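Local structure of beta-1,4-mannanase (Aplysia kurodai, 3VUP) at residues E162-M167 / M222-P227. The protein probably hydrolyses the beta-1,4 linkages of mannan as an endo-acting glycoside hydrolase of the animal's digestive fluid. Sequence-based numbering, arbitrary orientation.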
# COMPACT_ATOMS: atom_id res chain seq x y z
N GLU A 162 1.29 5.82 -3.81
CA GLU A 162 1.18 6.70 -4.97
C GLU A 162 2.51 7.29 -5.46
O GLU A 162 2.69 8.51 -5.46
CB GLU A 162 0.15 7.80 -4.70
CG GLU A 162 -1.20 7.19 -4.33
CD GLU A 162 -2.36 8.17 -4.26
OE1 GLU A 162 -2.14 9.40 -4.25
OE2 GLU A 162 -3.52 7.68 -4.19
N PRO A 163 3.43 6.43 -5.93
CA PRO A 163 4.68 6.93 -6.53
C PRO A 163 4.40 7.99 -7.60
O PRO A 163 5.21 8.90 -7.80
CB PRO A 163 5.28 5.68 -7.18
CG PRO A 163 4.66 4.52 -6.47
CD PRO A 163 3.29 4.97 -6.06
N GLU A 164 3.26 7.87 -8.27
CA GLU A 164 2.93 8.73 -9.39
C GLU A 164 2.77 10.20 -9.02
O GLU A 164 2.80 11.06 -9.90
CB GLU A 164 1.69 8.22 -10.11
CG GLU A 164 1.83 6.78 -10.58
CD GLU A 164 1.46 5.73 -9.53
OE1 GLU A 164 0.95 6.08 -8.44
OE2 GLU A 164 1.68 4.53 -9.82
N GLY A 165 2.62 10.51 -7.74
CA GLY A 165 2.56 11.90 -7.32
C GLY A 165 3.78 12.71 -7.73
O GLY A 165 3.68 13.91 -7.97
N MET A 166 4.93 12.05 -7.81
CA MET A 166 6.16 12.74 -8.17
C MET A 166 6.90 12.15 -9.37
O MET A 166 8.05 12.49 -9.61
CB MET A 166 7.08 12.85 -6.96
CG MET A 166 6.54 13.78 -5.87
SD MET A 166 7.67 14.17 -4.52
CE MET A 166 7.63 12.64 -3.61
N MET A 167 6.23 11.30 -10.14
CA MET A 167 6.84 10.79 -11.37
C MET A 167 6.70 11.80 -12.50
O MET A 167 5.66 12.46 -12.62
CB MET A 167 6.21 9.47 -11.79
CG MET A 167 6.33 8.34 -10.77
SD MET A 167 7.98 8.05 -10.09
CE MET A 167 8.88 7.53 -11.55
N MET A 222 2.14 -2.31 -3.58
CA MET A 222 2.40 -0.88 -3.69
C MET A 222 1.09 -0.28 -4.21
O MET A 222 0.44 -0.86 -5.08
CB MET A 222 3.59 -0.64 -4.63
CG MET A 222 3.85 0.81 -5.01
SD MET A 222 2.77 1.37 -6.35
CE MET A 222 3.15 0.13 -7.59
N GLY A 223 0.69 0.86 -3.66
CA GLY A 223 -0.59 1.45 -4.00
C GLY A 223 -0.51 2.53 -5.07
O GLY A 223 -0.02 3.64 -4.80
N VAL A 224 -0.97 2.22 -6.28
CA VAL A 224 -0.93 3.21 -7.35
C VAL A 224 -2.07 4.21 -7.21
O VAL A 224 -3.15 3.88 -6.72
CB VAL A 224 -0.96 2.57 -8.76
CG1 VAL A 224 0.23 1.64 -8.95
CG2 VAL A 224 -2.27 1.85 -9.05
N TRP A 225 -1.84 5.44 -7.66
CA TRP A 225 -2.85 6.47 -7.53
C TRP A 225 -4.07 6.24 -8.41
O TRP A 225 -5.16 6.73 -8.13
CB TRP A 225 -2.23 7.85 -7.77
CG TRP A 225 -2.65 8.60 -9.01
CD1 TRP A 225 -3.45 9.72 -9.04
CD2 TRP A 225 -2.26 8.35 -10.38
NE1 TRP A 225 -3.59 10.16 -10.33
CE2 TRP A 225 -2.87 9.35 -11.17
CE3 TRP A 225 -1.49 7.37 -11.01
CZ2 TRP A 225 -2.73 9.39 -12.56
CZ3 TRP A 225 -1.35 7.43 -12.40
CH2 TRP A 225 -1.96 8.43 -13.15
N ASN A 226 -3.85 5.48 -9.48
CA ASN A 226 -4.82 5.28 -10.55
C ASN A 226 -4.24 4.11 -11.35
O ASN A 226 -3.02 4.08 -11.58
CB ASN A 226 -4.88 6.56 -11.39
CG ASN A 226 -5.95 6.54 -12.47
OD1 ASN A 226 -6.03 5.60 -13.26
ND2 ASN A 226 -6.77 7.59 -12.51
N PRO A 227 -5.07 3.15 -11.79
CA PRO A 227 -4.50 2.04 -12.55
C PRO A 227 -3.87 2.42 -13.89
O PRO A 227 -3.26 1.56 -14.51
CB PRO A 227 -5.71 1.12 -12.77
CG PRO A 227 -6.89 2.01 -12.64
CD PRO A 227 -6.52 3.00 -11.58
O HOH W 1 -5.48 8.47 -5.99
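The indole of W225 meets E164 obliquely: CG of the glutamate comes within 3.4 Å of CE3 of the tryptophan, and the carboxylate plane is tilted 34° from the ring. One ring face carries CB of the next residue, N226, and W190 also meets the indole, the two ring planes inclined at about 40°. E162 passes at the root of the same side chain, its carboxylate plane nearly perpendicular to the indole, with CD 3.5 Å from W225 CB. E164 then turns back, bent at CB-CG (chi2 86°), which brings OE1 to 3.0 Å from the backbone N of W225; that fairly straight bond reaches the oxygen from above the carboxylate plane. Its other oxygen, OE2, packs against V224 CG1 and is held by S229 and Y240.

In this eight-stranded TIM barrel, 162-167 follows strand 157-161 and 222-227 runs off the C-terminal end of its parallel neighbour 220-224, the end where such enzymes carry their active sites. Here E162 N donates to G223 O at 2.7 Å, continuing the pairing of the strands, and P163 CD rests 3.6 Å from M222 SD. With E164 cut back to an alanine, the W225 amide would probably lose its acceptor, S229 and Y240 their shared one, and the indole the chain beside CE3. E162 is the glutamate of an Asn-Glu pair, the place of the acid/base in related clan A mannanases, consistent with that role here; its OE2 bonds H262, a Tris molecule probably from the crystallisation liquor and a water that also donates to W225 O.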